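Long-range contacts in alpha-glucosidase (PDB 6PNR), which probably hydrolyses alpha-glycosidic sulfoquinovosides, releasing sulfoquinovose, as a sulfoquinovosidase of glycoside hydrolase family 31: residues 45-50 and 201-206; 29-34 and 97-102; 395-400 and 407-412; 103-108 and 195-200. One frame throughout, in Å; residues are numbered along the deposited sequence.

Contact 1: 45-50 and 201-206; sequences FKITDY and QIWEVP
W203 pushes the six-membered end of its indole against I47 and D49 of strand 44-56, an edge strand, within this chain, of a six-stranded antiparallel sheet in the N-terminal beta region. The indole and each of its two partners run past one another in opposite directions. From I47 it is the CG2 branch that touches, 3.5 Å from W203 CH2; this methyl lies opposite the backbone N, while CG1 stands beside that nitrogen (chi1 -68°). D49 meets the neighbouring ring atom, its CB 3.7 Å from W203 CZ2. Its carboxylate is inclined by 40° to the indole plane, with OD1 above one face and offset toward the rim. The charge of D49 is met elsewhere, by a salt bridge from OD1 to R101, and R101 also makes a cation-pi contact with W203. Y187 stacks on the same indole. At this point segment 201-206 has left its strand, and the contact is a surface one made by side chains. The rotation of the indole is fixed from within its own segment: the extended side chain of Q201 brings OE1 into the ring plane, where W203 NE1 donates to it at 2.9 Å, approaching from above the plane of the Q201 carbonyl.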
# COMPACT_ATOMS: atom_id res chain seq x y z
N PHE A 45 -11.96 -2.23 5.80
CA PHE A 45 -11.73 -3.57 5.24
C PHE A 45 -10.48 -3.54 4.37
O PHE A 45 -10.48 -2.94 3.29
CB PHE A 45 -12.93 -4.06 4.41
CG PHE A 45 -14.18 -4.35 5.22
CD1 PHE A 45 -15.06 -3.33 5.57
CD2 PHE A 45 -14.48 -5.65 5.62
CE1 PHE A 45 -16.19 -3.59 6.32
CE2 PHE A 45 -15.62 -5.92 6.36
CZ PHE A 45 -16.47 -4.89 6.72
N LYS A 46 -9.42 -4.20 4.82
CA LYS A 46 -8.25 -4.47 3.99
C LYS A 46 -8.49 -5.80 3.29
O LYS A 46 -8.52 -6.85 3.94
CB LYS A 46 -6.98 -4.50 4.83
CG LYS A 46 -5.71 -4.80 4.05
CD LYS A 46 -4.49 -4.90 4.97
CE LYS A 46 -3.34 -5.62 4.28
NZ LYS A 46 -3.19 -5.18 2.85
N ILE A 47 -8.68 -5.75 1.98
CA ILE A 47 -9.04 -6.91 1.18
C ILE A 47 -7.91 -7.21 0.20
O ILE A 47 -7.49 -6.33 -0.57
CB ILE A 47 -10.37 -6.69 0.44
CG1 ILE A 47 -11.52 -6.64 1.45
CG2 ILE A 47 -10.60 -7.79 -0.60
CD1 ILE A 47 -12.86 -6.34 0.83
N THR A 48 -7.41 -8.44 0.22
CA THR A 48 -6.48 -8.94 -0.78
C THR A 48 -7.02 -10.25 -1.32
O THR A 48 -7.87 -10.90 -0.71
CB THR A 48 -5.08 -9.15 -0.20
OG1 THR A 48 -5.16 -10.06 0.90
CG2 THR A 48 -4.49 -7.83 0.27
N ASP A 49 -6.50 -10.65 -2.48
CA ASP A 49 -6.93 -11.87 -3.15
C ASP A 49 -5.70 -12.65 -3.59
O ASP A 49 -4.68 -12.07 -3.98
CB ASP A 49 -7.82 -11.53 -4.37
CG ASP A 49 -8.62 -12.73 -4.89
OD1 ASP A 49 -8.86 -13.69 -4.12
OD2 ASP A 49 -9.01 -12.69 -6.09
N TYR A 50 -5.79 -13.97 -3.53
CA TYR A 50 -4.76 -14.87 -4.05
C TYR A 50 -5.38 -15.66 -5.20
O TYR A 50 -6.16 -16.59 -4.98
CB TYR A 50 -4.25 -15.79 -2.95
CG TYR A 50 -3.27 -16.83 -3.44
CD1 TYR A 50 -2.27 -16.50 -4.36
CD2 TYR A 50 -3.31 -18.13 -2.96
CE1 TYR A 50 -1.35 -17.45 -4.80
CE2 TYR A 50 -2.40 -19.09 -3.38
CZ TYR A 50 -1.42 -18.75 -4.30
OH TYR A 50 -0.52 -19.71 -4.72
N GLN A 201 -14.20 -7.14 -12.89
CA GLN A 201 -13.91 -8.33 -12.09
C GLN A 201 -15.01 -8.54 -11.06
O GLN A 201 -15.35 -7.61 -10.32
CB GLN A 201 -12.55 -8.21 -11.40
CG GLN A 201 -12.24 -9.41 -10.50
CD GLN A 201 -10.94 -9.25 -9.70
OE1 GLN A 201 -10.63 -10.09 -8.85
NE2 GLN A 201 -10.19 -8.20 -9.97
N ILE A 202 -15.57 -9.75 -11.00
CA ILE A 202 -16.65 -10.10 -10.09
C ILE A 202 -16.25 -11.35 -9.32
O ILE A 202 -15.71 -12.29 -9.90
CB ILE A 202 -17.98 -10.35 -10.83
CG1 ILE A 202 -18.19 -9.37 -11.98
CG2 ILE A 202 -19.15 -10.27 -9.86
CD1 ILE A 202 -18.42 -7.93 -11.57
N TRP A 203 -16.51 -11.37 -8.00
CA TRP A 203 -16.11 -12.54 -7.20
C TRP A 203 -17.22 -13.58 -7.11
O TRP A 203 -17.43 -14.22 -6.06
CB TRP A 203 -15.64 -12.10 -5.81
CG TRP A 203 -14.27 -11.47 -5.86
CD1 TRP A 203 -13.56 -11.12 -6.98
CD2 TRP A 203 -13.44 -11.13 -4.74
NE1 TRP A 203 -12.35 -10.57 -6.61
CE2 TRP A 203 -12.25 -10.57 -5.25
CE3 TRP A 203 -13.59 -11.23 -3.35
CZ2 TRP A 203 -11.22 -10.11 -4.42
CZ3 TRP A 203 -12.57 -10.76 -2.53
CH2 TRP A 203 -11.40 -10.21 -3.07
N GLU A 204 -17.93 -13.74 -8.22
CA GLU A 204 -18.89 -14.81 -8.48
C GLU A 204 -19.20 -14.75 -9.97
O GLU A 204 -18.89 -13.76 -10.63
CB GLU A 204 -20.17 -14.67 -7.66
CG GLU A 204 -21.14 -13.64 -8.25
CD GLU A 204 -22.46 -13.60 -7.50
OE1 GLU A 204 -22.71 -14.52 -6.69
OE2 GLU A 204 -23.23 -12.64 -7.70
N VAL A 205 -19.81 -15.80 -10.48
CA VAL A 205 -20.41 -15.70 -11.81
C VAL A 205 -21.69 -14.89 -11.67
O VAL A 205 -22.63 -15.35 -11.01
CB VAL A 205 -20.68 -17.08 -12.43
CG1 VAL A 205 -21.36 -16.93 -13.77
CG2 VAL A 205 -19.37 -17.88 -12.56
N PRO A 206 -21.78 -13.70 -12.25
CA PRO A 206 -22.97 -12.87 -12.03
C PRO A 206 -24.18 -13.41 -12.78
O PRO A 206 -24.06 -13.97 -13.86
CB PRO A 206 -22.55 -11.50 -12.60
CG PRO A 206 -21.60 -11.86 -13.70
CD PRO A 206 -20.85 -13.09 -13.22

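Contact 2: 29-34 and 97-102; sequences IYVGVG and DRINRF
G32 pairs with R101 through backbone hydrogen bonds, G32 N donating to R101 O at 2.9 Å. In return G32 O receives two N-H groups, from N100 N at 3.1 Å and, by a weak bond, from R101 N. The side-chain amide of N100 then grips the backbone of G34 at both ends. G34 N reaches N100 OD1 at 2.8 Å, in the carbonyl plane and on a lone pair, while N100 ND2 gives a hydrogen to G34 O at 2.9 Å. This is possible because CG of N100 sits between its own backbone N and carbonyl carbon (chi1 64°), turning the amide toward the partner strand. With N100 and R101 both facing G32, the arrangement is a classic beta bulge, placed where strand 101-107 of the antiparallel sheet begins. Replacing N100 with an alanine would probably leave G34 N and G34 O without these mates and the bulge less firmly tied to strand 29-41. On the face carrying V31 and F102, I99 CD1 packs on V31 CB at 3.7 Å, and I29 CG2 meets F102 CE1, also at 3.7 Å. On the other face the R101 chain bends at chi2 (-66°) and lays one side of its guanidinium over G34. R101 NH1 returns to N100 O at 2.9 Å, and NH2 forms salt bridges to D49 and E36. Farther out, V33 CG2 lies against the guanidinium of R98, whose NH2 is held in turn by a salt bridge to E53.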
# COMPACT_ATOMS: atom_id res chain seq x y z
N ILE A 29 -14.51 -12.96 -21.88
CA ILE A 29 -14.69 -13.48 -20.53
C ILE A 29 -13.45 -14.28 -20.13
O ILE A 29 -13.01 -15.16 -20.88
CB ILE A 29 -15.95 -14.35 -20.41
CG1 ILE A 29 -17.20 -13.57 -20.83
CG2 ILE A 29 -16.10 -14.87 -19.00
CD1 ILE A 29 -18.46 -14.45 -20.92
N TYR A 30 -12.91 -13.98 -18.95
CA TYR A 30 -12.00 -14.87 -18.25
C TYR A 30 -12.67 -15.36 -16.98
O TYR A 30 -13.47 -14.64 -16.36
CB TYR A 30 -10.67 -14.18 -17.88
CG TYR A 30 -9.91 -13.53 -19.03
CD1 TYR A 30 -10.41 -12.41 -19.68
CD2 TYR A 30 -8.66 -14.02 -19.42
CE1 TYR A 30 -9.71 -11.81 -20.71
CE2 TYR A 30 -7.95 -13.42 -20.45
CZ TYR A 30 -8.48 -12.32 -21.09
OH TYR A 30 -7.78 -11.73 -22.11
N VAL A 31 -12.33 -16.57 -16.57
CA VAL A 31 -12.84 -17.16 -15.34
C VAL A 31 -11.65 -17.68 -14.56
O VAL A 31 -10.55 -17.86 -15.10
CB VAL A 31 -13.84 -18.29 -15.61
CG1 VAL A 31 -15.02 -17.74 -16.37
CG2 VAL A 31 -13.17 -19.38 -16.42
N GLY A 32 -11.86 -17.91 -13.27
CA GLY A 32 -10.77 -18.45 -12.49
C GLY A 32 -11.17 -18.71 -11.06
O GLY A 32 -12.35 -18.76 -10.71
N VAL A 33 -10.14 -18.91 -10.25
CA VAL A 33 -10.26 -19.31 -8.86
C VAL A 33 -9.39 -18.39 -8.02
O VAL A 33 -8.21 -18.21 -8.32
CB VAL A 33 -9.84 -20.78 -8.66
CG1 VAL A 33 -10.03 -21.21 -7.20
CG2 VAL A 33 -10.62 -21.70 -9.62
N GLY A 34 -9.98 -17.79 -6.98
CA GLY A 34 -9.24 -16.99 -6.04
C GLY A 34 -9.58 -17.37 -4.61
O GLY A 34 -10.57 -18.06 -4.35
N ASP A 97 -18.59 -25.50 -11.12
CA ASP A 97 -18.80 -24.93 -9.79
C ASP A 97 -17.51 -24.40 -9.16
O ASP A 97 -17.58 -23.65 -8.18
CB ASP A 97 -19.42 -25.98 -8.86
CG ASP A 97 -20.63 -26.66 -9.47
OD1 ASP A 97 -21.40 -25.98 -10.20
OD2 ASP A 97 -20.81 -27.87 -9.22
N ARG A 98 -16.34 -24.79 -9.69
CA ARG A 98 -15.07 -24.35 -9.13
C ARG A 98 -14.83 -22.86 -9.32
O ARG A 98 -14.04 -22.27 -8.58
CB ARG A 98 -13.91 -25.10 -9.78
CG ARG A 98 -13.82 -26.57 -9.44
CD ARG A 98 -12.61 -27.19 -10.14
NE ARG A 98 -11.34 -26.64 -9.66
CZ ARG A 98 -10.58 -25.78 -10.33
NH1 ARG A 98 -10.96 -25.36 -11.54
NH2 ARG A 98 -9.45 -25.34 -9.80
N ILE A 99 -15.46 -22.26 -10.33
CA ILE A 99 -15.19 -20.87 -10.67
C ILE A 99 -15.75 -19.98 -9.57
O ILE A 99 -16.92 -20.09 -9.20
CB ILE A 99 -15.82 -20.53 -12.02
CG1 ILE A 99 -15.16 -21.35 -13.13
CG2 ILE A 99 -15.73 -19.04 -12.32
CD1 ILE A 99 -15.83 -21.17 -14.46
N ASN A 100 -14.90 -19.09 -9.03
CA ASN A 100 -15.39 -18.02 -8.17
C ASN A 100 -14.82 -16.66 -8.55
O ASN A 100 -14.95 -15.71 -7.78
CB ASN A 100 -15.11 -18.33 -6.69
CG ASN A 100 -13.62 -18.40 -6.35
OD1 ASN A 100 -12.75 -18.16 -7.18
ND2 ASN A 100 -13.33 -18.73 -5.10
N ARG A 101 -14.21 -16.54 -9.73
CA ARG A 101 -13.71 -15.26 -10.24
C ARG A 101 -14.13 -15.13 -11.69
O ARG A 101 -13.94 -16.06 -12.49
CB ARG A 101 -12.19 -15.14 -10.11
CG ARG A 101 -11.64 -15.19 -8.67
CD ARG A 101 -12.06 -13.99 -7.83
NE ARG A 101 -11.50 -14.03 -6.47
CZ ARG A 101 -12.17 -14.44 -5.39
NH1 ARG A 101 -13.43 -14.85 -5.51
NH2 ARG A 101 -11.59 -14.43 -4.20
N PHE A 102 -14.65 -13.96 -12.04
CA PHE A 102 -15.27 -13.71 -13.33
C PHE A 102 -14.80 -12.34 -13.82
O PHE A 102 -15.03 -11.33 -13.14
CB PHE A 102 -16.80 -13.76 -13.18
CG PHE A 102 -17.57 -13.61 -14.46
CD1 PHE A 102 -17.91 -14.72 -15.22
CD2 PHE A 102 -18.01 -12.36 -14.89
CE1 PHE A 102 -18.64 -14.59 -16.38
CE2 PHE A 102 -18.75 -12.22 -16.05
CZ PHE A 102 -19.07 -13.33 -16.80

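Contact 3: 395-400 and 407-412; sequences LPTDDI and SPMIEH
L395 and H412 bring their backbones to 5.4 Å between CA atoms, and T397 and P408 to 5.1 Å, as an irregular loop folds back over the first turn of helix 408-429. The imidazole of H412 meets the loop with its edge: ND1 donates to L395 O at 2.8 Å, on a lone pair in the carbonyl plane, with the oxygen close to the ring plane. CG lies opposite the backbone N of H412 (chi1 173°), which swings the ring out to that carbonyl. Beside this bond, L395 CD2 rests on the helix backbone, 3.7 Å from H412 N. Within the family 31 TIM-barrel domain this loop follows strand 386-389 and leads into the helix, whose N-cap is S407, with OG accepting from M409 N. P408, the first helical residue, offers its ring to the loop; I400 CG2 slides past it, 3.6 Å from P408 CB. M409 bends its chain so that SD lies 3.7 Å from T397 CG2. A phenylalanine in place of H412 would probably leave L395 O without its donor and the T135 carbonyl without the NE2 bond. W134 stacks on the imidazole, and a water bridges L395 N and H412 O.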
# COMPACT_ATOMS: atom_id res chain seq x y z
N LEU A 395 -20.98 -5.11 7.87
CA LEU A 395 -21.23 -6.55 8.02
C LEU A 395 -19.91 -7.31 7.87
O LEU A 395 -19.26 -7.20 6.82
CB LEU A 395 -22.25 -7.07 7.01
CG LEU A 395 -22.66 -8.55 7.21
CD1 LEU A 395 -23.68 -8.67 8.33
CD2 LEU A 395 -23.20 -9.16 5.93
N PRO A 396 -19.50 -8.08 8.87
CA PRO A 396 -18.24 -8.82 8.75
C PRO A 396 -18.40 -10.01 7.82
O PRO A 396 -19.50 -10.37 7.40
CB PRO A 396 -17.94 -9.26 10.19
CG PRO A 396 -19.27 -9.28 10.85
CD PRO A 396 -20.15 -8.27 10.17
N THR A 397 -17.26 -10.61 7.47
CA THR A 397 -17.25 -11.76 6.57
C THR A 397 -16.61 -12.99 7.20
O THR A 397 -16.58 -14.04 6.55
CB THR A 397 -16.50 -11.42 5.28
OG1 THR A 397 -15.12 -11.17 5.59
CG2 THR A 397 -17.10 -10.21 4.59
N ASP A 398 -16.09 -12.89 8.41
CA ASP A 398 -15.17 -13.91 8.89
C ASP A 398 -15.92 -15.11 9.46
O ASP A 398 -15.61 -16.26 9.13
CB ASP A 398 -14.20 -13.33 9.93
CG ASP A 398 -14.91 -12.60 11.08
OD1 ASP A 398 -16.15 -12.57 11.12
OD2 ASP A 398 -14.20 -12.06 11.96
N ASP A 399 -16.92 -14.86 10.30
CA ASP A 399 -17.50 -15.93 11.10
C ASP A 399 -18.94 -15.54 11.45
O ASP A 399 -19.31 -15.33 12.61
CB ASP A 399 -16.66 -16.18 12.35
CG ASP A 399 -17.16 -17.34 13.18
OD1 ASP A 399 -18.13 -17.99 12.76
OD2 ASP A 399 -16.57 -17.59 14.25
N ILE A 400 -19.79 -15.44 10.44
CA ILE A 400 -21.13 -14.93 10.63
C ILE A 400 -22.10 -15.70 9.74
O ILE A 400 -21.74 -16.17 8.66
CB ILE A 400 -21.18 -13.41 10.35
CG1 ILE A 400 -22.49 -12.80 10.86
CG2 ILE A 400 -20.94 -13.12 8.88
CD1 ILE A 400 -22.43 -11.28 11.01
N SER A 407 -23.66 -16.35 1.65
CA SER A 407 -22.39 -15.98 2.26
C SER A 407 -22.37 -14.49 2.61
O SER A 407 -22.93 -13.68 1.87
CB SER A 407 -21.23 -16.29 1.32
OG SER A 407 -20.05 -15.63 1.75
N PRO A 408 -21.75 -14.11 3.72
CA PRO A 408 -21.54 -12.67 3.98
C PRO A 408 -20.69 -12.00 2.92
O PRO A 408 -20.72 -10.77 2.82
CB PRO A 408 -20.87 -12.66 5.36
CG PRO A 408 -20.21 -14.01 5.45
CD PRO A 408 -21.18 -14.94 4.80
N MET A 409 -19.94 -12.76 2.12
CA MET A 409 -19.25 -12.17 0.97
C MET A 409 -20.23 -11.66 -0.08
O MET A 409 -19.85 -10.83 -0.92
CB MET A 409 -18.29 -13.19 0.35
CG MET A 409 -17.08 -13.55 1.22
SD MET A 409 -16.03 -12.14 1.56
CE MET A 409 -15.51 -11.67 -0.09
N ILE A 410 -21.48 -12.11 -0.03
CA ILE A 410 -22.52 -11.63 -0.92
C ILE A 410 -23.45 -10.65 -0.21
O ILE A 410 -23.89 -9.67 -0.82
CB ILE A 410 -23.32 -12.83 -1.47
CG1 ILE A 410 -22.42 -13.80 -2.23
CG2 ILE A 410 -24.51 -12.36 -2.32
CD1 ILE A 410 -21.75 -13.22 -3.45
N GLU A 411 -23.76 -10.89 1.07
CA GLU A 411 -24.70 -10.03 1.77
C GLU A 411 -24.08 -8.72 2.25
O GLU A 411 -24.83 -7.79 2.56
CB GLU A 411 -25.31 -10.77 2.96
CG GLU A 411 -26.10 -12.01 2.58
CD GLU A 411 -27.47 -11.68 2.03
OE1 GLU A 411 -27.69 -10.53 1.60
OE2 GLU A 411 -28.33 -12.58 2.05
N HIS A 412 -22.74 -8.64 2.33
CA HIS A 412 -22.10 -7.41 2.80
C HIS A 412 -22.54 -6.20 1.99
O HIS A 412 -23.00 -5.19 2.56
CB HIS A 412 -20.58 -7.55 2.76
CG HIS A 412 -19.87 -6.27 3.07
ND1 HIS A 412 -19.55 -5.89 4.36
CD2 HIS A 412 -19.46 -5.25 2.27
CE1 HIS A 412 -18.97 -4.70 4.34
NE2 HIS A 412 -18.90 -4.30 3.08
O HOH W 1 -22.50 -4.20 5.29

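Contact 4: 103-108 and 195-200; sequences WFRVAA and DSFHEL
Strands 101-107 and 197-202 are antiparallel neighbours in the six-stranded sheet, their axes 4.5 Å apart here and their directions 158° from each other. F104 with L200 and V106 with H198 form the hydrogen-bonded pairs; F104 N reaches L200 O at 2.9 Å, and V106 N reaches H198 O at 2.8 Å. Beyond them A108 N donates to S196 O. Between these pairs, R105 and E199 project from one face. The arginine, extended from CG to NE, puts NE 2.8 Å from E199 OE2 in a nearly straight salt bridge (171°); NE lies above the carboxylate plane, whereas the oxygen lies in the guanidinium plane. F197 covers the flat side of the same guanidinium, the planes only 12° apart, a stacked cation-pi contact with R105 CZ 3.7 Å from the centroid of the F197 ring. The charged group is therefore held at an edge and over a face at once. E199 OE1 approaches W103 CD1 at 3.5 Å. On the face of V106, H198 and L200, A108 CB sits over the imidazole in a CH-pi contact, while H198 NE2 bonds to E112. R54 shares the carboxylate of E199, and Y50 of the second subunit hydrogen-bonds to both E199 and R105, so the face carrying R105 and E199 lies at the dimer interface. V106 and L200 instead turn to strand 178-182 of the eight-stranded sheet, and F104 to strand 87-94.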
# COMPACT_ATOMS: atom_id res chain seq x y z
N TRP A 103 -14.13 -12.30 -14.96
CA TRP A 103 -13.67 -11.05 -15.55
C TRP A 103 -14.39 -10.84 -16.88
O TRP A 103 -14.25 -11.67 -17.79
CB TRP A 103 -12.16 -11.04 -15.76
CG TRP A 103 -11.29 -11.02 -14.53
CD1 TRP A 103 -10.77 -9.91 -13.91
CD2 TRP A 103 -10.80 -12.15 -13.81
NE1 TRP A 103 -10.00 -10.28 -12.84
CE2 TRP A 103 -9.99 -11.65 -12.76
CE3 TRP A 103 -10.95 -13.53 -13.94
CZ2 TRP A 103 -9.35 -12.49 -11.85
CZ3 TRP A 103 -10.31 -14.36 -13.05
CH2 TRP A 103 -9.52 -13.84 -12.01
N PHE A 104 -15.13 -9.75 -16.99
CA PHE A 104 -15.90 -9.42 -18.18
C PHE A 104 -15.29 -8.19 -18.82
O PHE A 104 -15.10 -7.16 -18.15
CB PHE A 104 -17.37 -9.16 -17.82
CG PHE A 104 -18.26 -8.93 -19.02
CD1 PHE A 104 -18.82 -10.00 -19.69
CD2 PHE A 104 -18.53 -7.65 -19.46
CE1 PHE A 104 -19.64 -9.80 -20.80
CE2 PHE A 104 -19.34 -7.43 -20.57
CZ PHE A 104 -19.90 -8.51 -21.23
N ARG A 105 -14.97 -8.28 -20.11
CA ARG A 105 -14.35 -7.16 -20.81
C ARG A 105 -15.34 -6.41 -21.69
O ARG A 105 -16.20 -7.01 -22.34
CB ARG A 105 -13.17 -7.64 -21.64
CG ARG A 105 -12.00 -8.02 -20.75
CD ARG A 105 -10.75 -8.02 -21.55
NE ARG A 105 -9.58 -8.21 -20.71
CZ ARG A 105 -8.36 -8.34 -21.21
NH1 ARG A 105 -8.19 -8.29 -22.52
NH2 ARG A 105 -7.32 -8.50 -20.41
N VAL A 106 -15.21 -5.09 -21.69
CA VAL A 106 -16.01 -4.21 -22.53
C VAL A 106 -15.06 -3.48 -23.47
O VAL A 106 -14.07 -2.90 -23.01
CB VAL A 106 -16.81 -3.20 -21.69
CG1 VAL A 106 -17.56 -2.27 -22.59
CG2 VAL A 106 -17.75 -3.92 -20.74
N ALA A 107 -15.37 -3.49 -24.76
CA ALA A 107 -14.54 -2.81 -25.74
C ALA A 107 -14.55 -1.30 -25.49
O ALA A 107 -15.59 -0.71 -25.21
CB ALA A 107 -15.04 -3.11 -27.16
N ALA A 108 -13.38 -0.68 -25.63
CA ALA A 108 -13.26 0.75 -25.36
C ALA A 108 -12.21 1.35 -26.27
O ALA A 108 -11.46 0.64 -26.94
CB ALA A 108 -12.91 0.99 -23.89
N ASP A 195 -6.50 1.17 -22.29
CA ASP A 195 -7.06 2.01 -23.36
C ASP A 195 -8.12 1.28 -24.17
O ASP A 195 -9.08 1.90 -24.64
CB ASP A 195 -5.95 2.47 -24.32
CG ASP A 195 -5.11 3.60 -23.77
OD1 ASP A 195 -5.57 4.35 -22.88
OD2 ASP A 195 -3.96 3.73 -24.24
N SER A 196 -7.94 -0.01 -24.42
CA SER A 196 -8.80 -0.67 -25.41
C SER A 196 -9.93 -1.47 -24.78
O SER A 196 -10.71 -2.09 -25.52
CB SER A 196 -7.97 -1.57 -26.33
OG SER A 196 -7.38 -2.65 -25.63
N PHE A 197 -10.06 -1.46 -23.46
CA PHE A 197 -11.12 -2.22 -22.82
C PHE A 197 -11.28 -1.79 -21.37
O PHE A 197 -10.31 -1.40 -20.71
CB PHE A 197 -10.87 -3.74 -22.89
CG PHE A 197 -9.59 -4.20 -22.22
CD1 PHE A 197 -9.57 -4.55 -20.88
CD2 PHE A 197 -8.41 -4.32 -22.96
CE1 PHE A 197 -8.40 -4.98 -20.26
CE2 PHE A 197 -7.24 -4.75 -22.35
CZ PHE A 197 -7.23 -5.09 -21.00
N HIS A 198 -12.51 -1.84 -20.89
CA HIS A 198 -12.81 -1.90 -19.46
C HIS A 198 -12.87 -3.37 -19.06
O HIS A 198 -13.24 -4.23 -19.86
CB HIS A 198 -14.14 -1.23 -19.13
CG HIS A 198 -14.43 0.01 -19.92
ND1 HIS A 198 -13.52 1.03 -20.07
CD2 HIS A 198 -15.54 0.39 -20.60
CE1 HIS A 198 -14.05 1.99 -20.81
NE2 HIS A 198 -15.27 1.62 -21.14
N GLU A 199 -12.49 -3.66 -17.83
CA GLU A 199 -12.57 -5.03 -17.34
C GLU A 199 -13.26 -5.04 -15.99
O GLU A 199 -12.82 -4.36 -15.05
CB GLU A 199 -11.19 -5.70 -17.25
CG GLU A 199 -11.25 -7.13 -16.73
CD GLU A 199 -9.94 -7.90 -16.92
OE1 GLU A 199 -9.06 -7.80 -16.04
OE2 GLU A 199 -9.79 -8.59 -17.96
N LEU A 200 -14.34 -5.81 -15.89
CA LEU A 200 -15.18 -5.86 -14.70
C LEU A 200 -14.93 -7.19 -14.00
O LEU A 200 -15.36 -8.24 -14.48
CB LEU A 200 -16.65 -5.69 -15.08
CG LEU A 200 -16.95 -4.63 -16.15
CD1 LEU A 200 -18.45 -4.61 -16.45
CD2 LEU A 200 -16.45 -3.23 -15.76

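In the fold
Contacts 1, 2 and 4 share one antiparallel sheet, whereas contact 3 belongs to the TIM-barrel domain. Contact 2 is buried and contact 4 partly so, and both rest on backbone pairing along strand 101-107, irregular in the first and regular in the second. Contact 1, at the surface, joins the edge strand 44-56 to the loop after strand 197-202, chiefly by side chains. It meets contact 2 through the D49 to R101 salt bridge, and contact 4 through Q201 and W103. Buried contact 3 joins loop to helix mainly by apolar packing; F45 against H412 and W203 against M409 link it to contact 1, while contact 4 lies about 28 Å away between centres.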